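Local coordinates for glycosyl hydrolase family 2, TIM barrel domain protein (Parabacteroides merdae ATCC 43184, PDB 6DXU) that probably hydrolyses beta-glucuronides, acting as a gut bacterial beta-glucuronidase of glycoside hydrolase family 2, at residues L110-Y124 against V162-M176. Numbering follows the deposited sequence.
Sequences LDFDGAGQKTDVYVY and VPLSIRCDNSRDLEM. With NA (sodium ion), chain O.
Lys118 NZ meets Asp173 OD2 at 2.7 Å in a salt bridge that takes the carboxylate's anti lone pair. The lysine chain bends only at its last torsion (chi4 81°), which turns the ammonium to Asp173, where it also meets Met176 SD tip to tip, 3.6 Å from NZ; a long flexible chain suits this span. Asp169 O takes two backbone donors: Lys118 N at 2.9 Å, nearly straight at 173°, and Gln117 N, which follows a cis peptide and comes from well above the carbonyl plane. On the buried face beta-branched and aliphatic residues fill the core: Thr119 CG2 touches Ile166 CG2 at 3.5 Å, Leu164 CD1 meets Leu110 CD1 tip to tip at 3.7 Å, and Ile166 CD1 lies at the edge of the Phe112 ring. Strands 118-123 and 162-169 are antiparallel neighbours in one sheet of the family 2 beta-sandwich sugar-binding domain, and strand 107-112 belongs to the sheet packed against it. On the other face Lys118, Asp120, Arg167 and Asp169 are partly exposed, as suits charged side chains. Water 1 joins Asp120 OD2 and Arg167 NH1; Asp120 OD1 is hydrogen-bonded to His127 NE2, and Arg167 NH2 forms a salt bridge with Asp43. Asp169 OD1 accepts Ser171 N at 2.9 Å, an Asx turn, and also Ser171 OG, while its OD2 forms a salt bridge with Arg167 NH1 (3.3 Å), met from above the carboxylate plane, and is linked through water 3 to Lys118 NZ. With an alanine here the Ser171 turn would probably be free to shift, and Arg167 NH1 and water 3 would lose this carboxylate. Farther along the chain, a type I turn from Asp173 to Met176 presents both end carbonyls to a sodium ion, each 2.4 Å away, with waters 5 and 6 and Pro178 O also bound.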
ATOM      1  N   LEU D 110      -1.339 -13.784 -25.325  1.00 16.18           N
ATOM      2  CA  LEU D 110       0.054 -14.187 -25.197  1.00 18.98           C
ATOM      3  C   LEU D 110       0.102 -15.393 -24.278  1.00 20.14           C
ATOM      4  O   LEU D 110      -0.345 -15.318 -23.132  1.00 19.78           O
ATOM      5  CB  LEU D 110       0.912 -13.063 -24.622  1.00 18.59           C
ATOM      6  CG  LEU D 110       1.053 -11.776 -25.430  1.00 19.94           C
ATOM      7  CD1 LEU D 110       1.793 -10.714 -24.581  1.00 20.69           C
ATOM      8  CD2 LEU D 110       1.759 -12.031 -26.745  1.00 22.67           C
ATOM      9  N   ASP D 111       0.634 -16.502 -24.779  1.00 19.81           N
ATOM     10  CA  ASP D 111       0.621 -17.770 -24.063  1.00 19.47           C
ATOM     11  C   ASP D 111       2.066 -18.149 -23.773  1.00 17.58           C
ATOM     12  O   ASP D 111       2.819 -18.478 -24.694  1.00 17.99           O
ATOM     13  CB  ASP D 111      -0.095 -18.836 -24.900  1.00 23.22           C
ATOM     14  CG  ASP D 111      -0.052 -20.216 -24.269  1.00 32.11           C
ATOM     15  OD1 ASP D 111       0.044 -20.308 -23.030  1.00 36.41           O
ATOM     16  OD2 ASP D 111      -0.129 -21.209 -25.020  1.00 42.67           O
ATOM     17  N   PHE D 112       2.448 -18.105 -22.497  1.00 18.36           N
ATOM     18  CA  PHE D 112       3.821 -18.376 -22.065  1.00 17.43           C
ATOM     19  C   PHE D 112       3.936 -19.849 -21.688  1.00 18.15           C
ATOM     20  O   PHE D 112       3.352 -20.279 -20.689  1.00 19.13           O
ATOM     21  CB  PHE D 112       4.190 -17.506 -20.858  1.00 18.33           C
ATOM     22  CG  PHE D 112       4.283 -16.024 -21.150  1.00 18.84           C
ATOM     23  CD1 PHE D 112       3.141 -15.239 -21.213  1.00 18.41           C
ATOM     24  CD2 PHE D 112       5.519 -15.412 -21.327  1.00 17.34           C
ATOM     25  CE1 PHE D 112       3.222 -13.872 -21.467  1.00 19.18           C
ATOM     26  CE2 PHE D 112       5.608 -14.026 -21.580  1.00 17.86           C
ATOM     27  CZ  PHE D 112       4.462 -13.269 -21.655  1.00 18.92           C
ATOM     28  N   ASP D 113       4.721 -20.623 -22.456  1.00 21.63           N
ATOM     29  CA  ASP D 113       5.045 -21.982 -22.025  1.00 18.83           C
ATOM     30  C   ASP D 113       5.811 -21.975 -20.709  1.00 20.82           C
ATOM     31  O   ASP D 113       5.729 -22.937 -19.935  1.00 19.25           O
ATOM     32  CB  ASP D 113       5.877 -22.716 -23.087  1.00 17.33           C
ATOM     33  CG  ASP D 113       5.050 -23.233 -24.249  1.00 24.11           C
ATOM     34  OD1 ASP D 113       3.863 -22.862 -24.361  1.00 28.60           O
ATOM     35  OD2 ASP D 113       5.614 -24.003 -25.069  1.00 25.35           O
ATOM     36  N   GLY D 114       6.557 -20.908 -20.436  1.00 18.29           N
ATOM     37  CA  GLY D 114       7.308 -20.795 -19.197  1.00 19.05           C
ATOM     38  C   GLY D 114       8.383 -19.727 -19.296  1.00 20.43           C
ATOM     39  O   GLY D 114       9.042 -19.613 -20.334  1.00 18.11           O
ATOM     40  N   ALA D 115       8.577 -18.954 -18.224  1.00 17.11           N
ATOM     41  CA  ALA D 115       9.535 -17.852 -18.198  1.00 18.29           C
ATOM     42  C   ALA D 115      10.022 -17.669 -16.769  1.00 21.12           C
ATOM     43  O   ALA D 115       9.238 -17.816 -15.830  1.00 21.09           O
ATOM     44  CB  ALA D 115       8.896 -16.555 -18.701  1.00 20.07           C
ATOM     45  N   GLY D 116      11.306 -17.361 -16.599  1.00 20.17           N
ATOM     46  CA  GLY D 116      11.933 -17.331 -15.277  1.00 20.47           C
ATOM     47  C   GLY D 116      12.370 -15.934 -14.859  1.00 18.69           C
ATOM     48  O   GLY D 116      12.977 -15.208 -15.652  1.00 19.37           O
ATOM     49  N   GLN D 117      12.076 -15.568 -13.608  1.00 18.94           N
ATOM     50  CA  GLN D 117      11.225 -16.288 -12.659  1.00 16.53           C
ATOM     51  C   GLN D 117       9.967 -15.451 -12.359  1.00 17.84           C
ATOM     52  O   GLN D 117       8.863 -15.973 -12.205  1.00 19.57           O
ATOM     53  CB  GLN D 117      11.981 -16.571 -11.356  1.00 17.86           C
ATOM     54  CG  GLN D 117      13.194 -17.512 -11.522  1.00 17.39           C
ATOM     55  CD  GLN D 117      12.776 -18.939 -11.840  1.00 20.51           C
ATOM     56  OE1 GLN D 117      11.821 -19.456 -11.263  1.00 21.20           O
ATOM     57  NE2 GLN D 117      13.497 -19.582 -12.749  1.00 16.99           N
ATOM     58  N   LYS D 118      10.168 -14.141 -12.247  1.00 16.63           N
ATOM     59  CA  LYS D 118       9.094 -13.168 -12.133  1.00 18.44           C
ATOM     60  C   LYS D 118       9.032 -12.400 -13.444  1.00 20.74           C
ATOM     61  O   LYS D 118      10.051 -11.867 -13.900  1.00 21.80           O
ATOM     62  CB  LYS D 118       9.339 -12.209 -10.968  1.00 17.15           C
ATOM     63  CG  LYS D 118       9.530 -12.894  -9.605  1.00 18.01           C
ATOM     64  CD  LYS D 118       9.449 -11.856  -8.466  1.00 19.69           C
ATOM     65  CE  LYS D 118       9.742 -12.509  -7.112  1.00 22.80           C
ATOM     66  NZ  LYS D 118      11.216 -12.669  -6.868  1.00 24.45           N
ATOM     67  N   THR D 119       7.854 -12.349 -14.053  1.00 17.99           N
ATOM     68  CA  THR D 119       7.713 -11.748 -15.371  1.00 18.80           C
ATOM     69  C   THR D 119       6.636 -10.674 -15.322  1.00 18.66           C
ATOM     70  O   THR D 119       5.606 -10.851 -14.670  1.00 18.91           O
ATOM     71  CB  THR D 119       7.367 -12.826 -16.432  1.00 17.60           C
ATOM     72  OG1 THR D 119       8.377 -13.844 -16.427  1.00 16.37           O
ATOM     73  CG2 THR D 119       7.268 -12.218 -17.830  1.00 16.02           C
ATOM     74  N   ASP D 120       6.890  -9.549 -15.991  1.00 17.81           N
ATOM     75  CA  ASP D 120       5.911  -8.482 -16.139  1.00 18.16           C
ATOM     76  C   ASP D 120       5.824  -8.123 -17.616  1.00 16.57           C
ATOM     77  O   ASP D 120       6.846  -8.007 -18.294  1.00 18.65           O
ATOM     78  CB  ASP D 120       6.273  -7.254 -15.282  1.00 18.24           C
ATOM     79  CG  ASP D 120       6.111  -7.529 -13.800  1.00 25.15           C
ATOM     80  OD1 ASP D 120       4.969  -7.446 -13.300  1.00 24.85           O
ATOM     81  OD2 ASP D 120       7.109  -7.892 -13.150  1.00 25.48           O
ATOM     82  N   VAL D 121       4.601  -7.928 -18.104  1.00 18.44           N
ATOM     83  CA  VAL D 121       4.330  -7.805 -19.528  1.00 17.18           C
ATOM     84  C   VAL D 121       3.702  -6.451 -19.788  1.00 17.22           C
ATOM     85  O   VAL D 121       2.743  -6.076 -19.108  1.00 16.95           O
ATOM     86  CB  VAL D 121       3.391  -8.931 -19.994  1.00 19.28           C
ATOM     87  CG1 VAL D 121       3.160  -8.870 -21.501  1.00 16.39           C
ATOM     88  CG2 VAL D 121       3.968 -10.252 -19.578  1.00 17.47           C
ATOM     89  N   TYR D 122       4.197  -5.748 -20.819  1.00 16.15           N
ATOM     90  CA  TYR D 122       3.706  -4.416 -21.157  1.00 17.58           C
ATOM     91  C   TYR D 122       3.316  -4.341 -22.625  1.00 18.77           C
ATOM     92  O   TYR D 122       4.049  -4.814 -23.501  1.00 18.29           O
ATOM     93  CB  TYR D 122       4.758  -3.342 -20.891  1.00 15.36           C
ATOM     94  CG  TYR D 122       5.152  -3.240 -19.456  1.00 18.44           C
ATOM     95  CD1 TYR D 122       6.100  -4.095 -18.929  1.00 18.38           C
ATOM     96  CD2 TYR D 122       4.557  -2.288 -18.612  1.00 20.51           C
ATOM     97  CE1 TYR D 122       6.467  -4.006 -17.596  1.00 21.53           C
ATOM     98  CE2 TYR D 122       4.928  -2.189 -17.281  1.00 23.82           C
ATOM     99  CZ  TYR D 122       5.884  -3.063 -16.785  1.00 24.30           C
ATOM    100  OH  TYR D 122       6.273  -2.995 -15.469  1.00 32.43           O
ATOM    101  N   VAL D 123       2.164  -3.736 -22.880  1.00 17.35           N
ATOM    102  CA  VAL D 123       1.741  -3.338 -24.219  1.00 16.15           C
ATOM    103  C   VAL D 123       1.830  -1.818 -24.267  1.00 20.07           C
ATOM    104  O   VAL D 123       1.102  -1.130 -23.540  1.00 19.39           O
ATOM    105  CB  VAL D 123       0.316  -3.832 -24.523  1.00 17.97           C
ATOM    106  CG1 VAL D 123      -0.195  -3.196 -25.814  1.00 17.51           C
ATOM    107  CG2 VAL D 123       0.284  -5.372 -24.592  1.00 21.38           C
ATOM    108  N   TYR D 124       2.728  -1.294 -25.109  1.00 20.71           N
ATOM    109  CA  TYR D 124       3.136   0.109 -25.034  1.00 18.11           C
ATOM    110  C   TYR D 124       3.506   0.417 -23.581  1.00 17.98           C
ATOM    111  O   TYR D 124       4.375  -0.258 -23.021  1.00 16.66           O
ATOM    112  CB  TYR D 124       2.034   1.034 -25.574  1.00 20.40           C
ATOM    113  CG  TYR D 124       2.488   2.455 -25.844  1.00 20.51           C
ATOM    114  CD1 TYR D 124       3.662   2.725 -26.549  1.00 20.38           C
ATOM    115  CD2 TYR D 124       1.765   3.529 -25.340  1.00 24.35           C
ATOM    116  CE1 TYR D 124       4.078   4.049 -26.771  1.00 25.34           C
ATOM    117  CE2 TYR D 124       2.171   4.839 -25.545  1.00 25.87           C
ATOM    118  CZ  TYR D 124       3.318   5.095 -26.261  1.00 25.00           C
ATOM    119  OH  TYR D 124       3.699   6.413 -26.452  1.00 31.06           O
ATOM    120  N   VAL D 162       2.726  -3.191 -32.774  1.00 20.77           N
ATOM    121  CA  VAL D 162       2.419  -2.950 -31.368  1.00 21.35           C
ATOM    122  C   VAL D 162       3.663  -3.277 -30.548  1.00 22.98           C
ATOM    123  O   VAL D 162       4.152  -4.409 -30.601  1.00 18.97           O
ATOM    124  CB  VAL D 162       1.227  -3.793 -30.889  1.00 20.16           C
ATOM    125  CG1 VAL D 162       0.968  -3.557 -29.393  1.00 18.77           C
ATOM    126  CG2 VAL D 162      -0.015  -3.487 -31.738  1.00 20.23           C
ATOM    127  N   PRO D 163       4.205  -2.339 -29.770  1.00 19.00           N
ATOM    128  CA  PRO D 163       5.398  -2.655 -28.982  1.00 17.51           C
ATOM    129  C   PRO D 163       5.013  -3.524 -27.796  1.00 17.57           C
ATOM    130  O   PRO D 163       4.156  -3.163 -26.984  1.00 22.77           O
ATOM    131  CB  PRO D 163       5.918  -1.276 -28.537  1.00 20.21           C
ATOM    132  CG  PRO D 163       4.730  -0.393 -28.581  1.00 21.33           C
ATOM    133  CD  PRO D 163       3.776  -0.939 -29.607  1.00 18.41           C
ATOM    134  N   LEU D 164       5.689  -4.654 -27.688  1.00 18.84           N
ATOM    135  CA  LEU D 164       5.541  -5.593 -26.593  1.00 17.41           C
ATOM    136  C   LEU D 164       6.872  -5.597 -25.864  1.00 17.84           C
ATOM    137  O   LEU D 164       7.912  -5.838 -26.483  1.00 16.55           O
ATOM    138  CB  LEU D 164       5.201  -6.993 -27.126  1.00 15.29           C
ATOM    139  CG  LEU D 164       5.191  -8.132 -26.108  1.00 17.56           C
ATOM    140  CD1 LEU D 164       4.146  -7.891 -25.039  1.00 19.54           C
ATOM    141  CD2 LEU D 164       4.953  -9.490 -26.800  1.00 19.56           C
ATOM    142  N   SER D 165       6.845  -5.309 -24.567  1.00 15.80           N
ATOM    143  CA  SER D 165       8.054  -5.280 -23.759  1.00 17.60           C
ATOM    144  C   SER D 165       7.804  -6.185 -22.570  1.00 18.11           C
ATOM    145  O   SER D 165       6.742  -6.110 -21.943  1.00 16.00           O
ATOM    146  CB  SER D 165       8.392  -3.847 -23.286  1.00 19.29           C
ATOM    147  OG  SER D 165       8.344  -2.942 -24.387  1.00 17.40           O
ATOM    148  N   ILE D 166       8.775  -7.040 -22.260  1.00 18.53           N
ATOM    149  CA  ILE D 166       8.610  -8.053 -21.227  1.00 14.65           C
ATOM    150  C   ILE D 166       9.828  -7.982 -20.323  1.00 17.75           C
ATOM    151  O   ILE D 166      10.965  -8.008 -20.801  1.00 17.24           O
ATOM    152  CB  ILE D 166       8.458  -9.464 -21.826  1.00 17.79           C
ATOM    153  CG1 ILE D 166       7.187  -9.544 -22.688  1.00 17.04           C
ATOM    154  CG2 ILE D 166       8.433 -10.498 -20.701  1.00 15.34           C
ATOM    155  CD1 ILE D 166       7.057 -10.837 -23.569  1.00 12.58           C
ATOM    156  N   ARG D 167       9.592  -7.865 -19.027  1.00 15.30           N
ATOM    157  CA  ARG D 167      10.654  -7.888 -18.038  1.00 17.02           C
ATOM    158  C   ARG D 167      10.644  -9.259 -17.381  1.00 17.27           C
ATOM    159  O   ARG D 167       9.596  -9.709 -16.912  1.00 17.78           O
ATOM    160  CB  ARG D 167      10.435  -6.776 -17.000  1.00 14.10           C
ATOM    161  CG  ARG D 167      11.518  -6.675 -15.909  1.00 17.02           C
ATOM    162  CD  ARG D 167      11.035  -5.667 -14.834  1.00 17.57           C
ATOM    163  NE  ARG D 167      12.064  -5.266 -13.872  1.00 19.53           N
ATOM    164  CZ  ARG D 167      12.284  -5.867 -12.703  1.00 22.96           C
ATOM    165  NH1 ARG D 167      11.585  -6.940 -12.359  1.00 19.25           N
ATOM    166  NH2 ARG D 167      13.210  -5.393 -11.871  1.00 18.74           N
ATOM    167  N   CYS D 168      11.792  -9.935 -17.378  1.00 17.62           N
ATOM    168  CA  CYS D 168      11.952 -11.179 -16.640  1.00 15.13           C
ATOM    169  C   CYS D 168      12.991 -10.963 -15.555  1.00 18.70           C
ATOM    170  O   CYS D 168      13.951 -10.215 -15.740  1.00 20.68           O
ATOM    171  CB  CYS D 168      12.389 -12.363 -17.546  1.00 16.59           C
ATOM    172  SG  CYS D 168      11.129 -12.887 -18.710  1.00 19.30           S
ATOM    173  N   ASP D 169      12.809 -11.637 -14.424  1.00 18.20           N
ATOM    174  CA  ASP D 169      13.637 -11.365 -13.257  1.00 20.08           C
ATOM    175  C   ASP D 169      13.900 -12.682 -12.544  1.00 16.73           C
ATOM    176  O   ASP D 169      12.964 -13.329 -12.066  1.00 18.21           O
ATOM    177  CB  ASP D 169      12.917 -10.346 -12.346  1.00 17.68           C
ATOM    178  CG  ASP D 169      13.778  -9.842 -11.189  1.00 26.25           C
ATOM    179  OD1 ASP D 169      14.911 -10.300 -11.014  1.00 28.56           O
ATOM    180  OD2 ASP D 169      13.301  -8.954 -10.443  1.00 34.88           O
ATOM    181  N   ASN D 170      15.156 -13.098 -12.495  1.00 17.13           N
ATOM    182  CA  ASN D 170      15.529 -14.246 -11.679  1.00 16.92           C
ATOM    183  C   ASN D 170      16.426 -13.823 -10.523  1.00 17.16           C
ATOM    184  O   ASN D 170      17.319 -14.570 -10.126  1.00 18.63           O
ATOM    185  CB  ASN D 170      16.179 -15.354 -12.523  1.00 17.73           C
ATOM    186  CG  ASN D 170      17.562 -14.978 -13.053  1.00 17.74           C
ATOM    187  OD1 ASN D 170      17.829 -13.815 -13.356  1.00 18.39           O
ATOM    188  ND2 ASN D 170      18.439 -15.977 -13.196  1.00 17.76           N
ATOM    189  N   SER D 171      16.198 -12.623  -9.975  1.00 17.84           N
ATOM    190  CA  SER D 171      16.886 -12.226  -8.757  1.00 17.40           C
ATOM    191  C   SER D 171      16.720 -13.312  -7.707  1.00 15.96           C
ATOM    192  O   SER D 171      15.673 -13.968  -7.629  1.00 16.86           O
ATOM    193  CB  SER D 171      16.324 -10.900  -8.205  1.00 18.62           C
ATOM    194  OG  SER D 171      16.506  -9.832  -9.123  1.00 20.28           O
ATOM    195  N   ARG D 172      17.765 -13.508  -6.910  1.00 15.96           N
ATOM    196  CA  ARG D 172      17.657 -14.361  -5.738  1.00 17.61           C
ATOM    197  C   ARG D 172      16.532 -13.847  -4.846  1.00 18.90           C
ATOM    198  O   ARG D 172      16.342 -12.638  -4.701  1.00 15.87           O
ATOM    199  CB  ARG D 172      18.982 -14.359  -4.966  1.00 20.15           C
ATOM    200  CG  ARG D 172      20.146 -14.902  -5.750  1.00 17.88           C
ATOM    201  CD  ARG D 172      21.438 -14.706  -4.994  1.00 19.34           C
ATOM    202  NE  ARG D 172      21.610 -15.678  -3.911  1.00 20.21           N
ATOM    203  CZ  ARG D 172      22.132 -16.890  -4.061  1.00 18.00           C
ATOM    204  NH1 ARG D 172      22.519 -17.318  -5.262  1.00 17.90           N
ATOM    205  NH2 ARG D 172      22.289 -17.671  -2.997  1.00 17.86           N
ATOM    206  N   ASP D 173      15.774 -14.769  -4.254  1.00 19.50           N
ATOM    207  CA  ASP D 173      14.646 -14.369  -3.413  1.00 17.82           C
ATOM    208  C   ASP D 173      14.359 -15.515  -2.452  1.00 18.68           C
ATOM    209  O   ASP D 173      13.887 -16.570  -2.878  1.00 18.23           O
ATOM    210  CB  ASP D 173      13.437 -14.047  -4.284  1.00 19.11           C
ATOM    211  CG  ASP D 173      12.245 -13.538  -3.494  1.00 24.22           C
ATOM    212  OD1 ASP D 173      12.262 -13.571  -2.239  1.00 20.22           O
ATOM    213  OD2 ASP D 173      11.275 -13.118  -4.164  1.00 19.91           O
ATOM    214  N   LEU D 174      14.649 -15.310  -1.167  1.00 18.59           N
ATOM    215  CA  LEU D 174      14.412 -16.362  -0.184  1.00 19.83           C
ATOM    216  C   LEU D 174      12.931 -16.689  -0.031  1.00 19.05           C
ATOM    217  O   LEU D 174      12.595 -17.788   0.430  1.00 17.94           O
ATOM    218  CB  LEU D 174      14.999 -15.937   1.171  1.00 17.35           C
ATOM    219  CG  LEU D 174      16.534 -15.841   1.138  1.00 18.32           C
ATOM    220  CD1 LEU D 174      17.054 -15.118   2.390  1.00 18.20           C
ATOM    221  CD2 LEU D 174      17.163 -17.233   0.988  1.00 17.18           C
ATOM    222  N   GLU D 175      12.046 -15.761  -0.400  1.00 15.61           N
ATOM    223  CA  GLU D 175      10.604 -15.947  -0.261  1.00 18.15           C
ATOM    224  C   GLU D 175       9.960 -16.452  -1.539  1.00 19.71           C
ATOM    225  O   GLU D 175       8.742 -16.320  -1.703  1.00 20.62           O
ATOM    226  CB  GLU D 175       9.920 -14.650   0.190  1.00 18.07           C
ATOM    227  CG  GLU D 175      10.353 -14.136   1.581  1.00 22.05           C
ATOM    228  CD  GLU D 175       9.911 -15.076   2.705  1.00 27.72           C
ATOM    229  OE1 GLU D 175       8.989 -15.910   2.491  1.00 23.63           O
ATOM    230  OE2 GLU D 175      10.518 -15.013   3.797  1.00 26.07           O
ATOM    231  N   MET D 176      10.753 -17.027  -2.440  1.00 18.94           N
ATOM    232  CA  MET D 176      10.272 -17.587  -3.692  1.00 19.14           C
ATOM    233  C   MET D 176      10.893 -18.966  -3.869  1.00 20.01           C
ATOM    234  O   MET D 176      12.076 -19.154  -3.558  1.00 18.17           O
ATOM    235  CB  MET D 176      10.653 -16.668  -4.873  1.00 20.90           C
ATOM    236  CG  MET D 176      10.193 -17.160  -6.250  1.00 17.30           C
ATOM    237  SD  MET D 176      10.918 -16.160  -7.590  1.00 20.78           S
ATOM    238  CE  MET D 176      12.607 -16.801  -7.626  1.00 21.01           C
TER
HETATM  239 NA    NA O 904      14.438 -18.644  -3.866  1.00 21.18          NA
HETATM  240  O   HOH W   1       9.679  -8.690 -13.656  1.00 18.26           O
HETATM  241  O   HOH W   2      13.195 -13.599  -8.978  1.00 22.56           O
HETATM  242  O   HOH W   3      12.524 -10.235  -7.941  1.00 30.34           O
HETATM  243  O   HOH W   4       5.800  -2.175 -24.378  1.00 19.62           O
HETATM  244  O   HOH W   5      15.781 -17.508  -5.453  1.00 19.78           O
HETATM  245  O   HOH W   6      16.248 -18.994  -2.267  1.00 17.62           O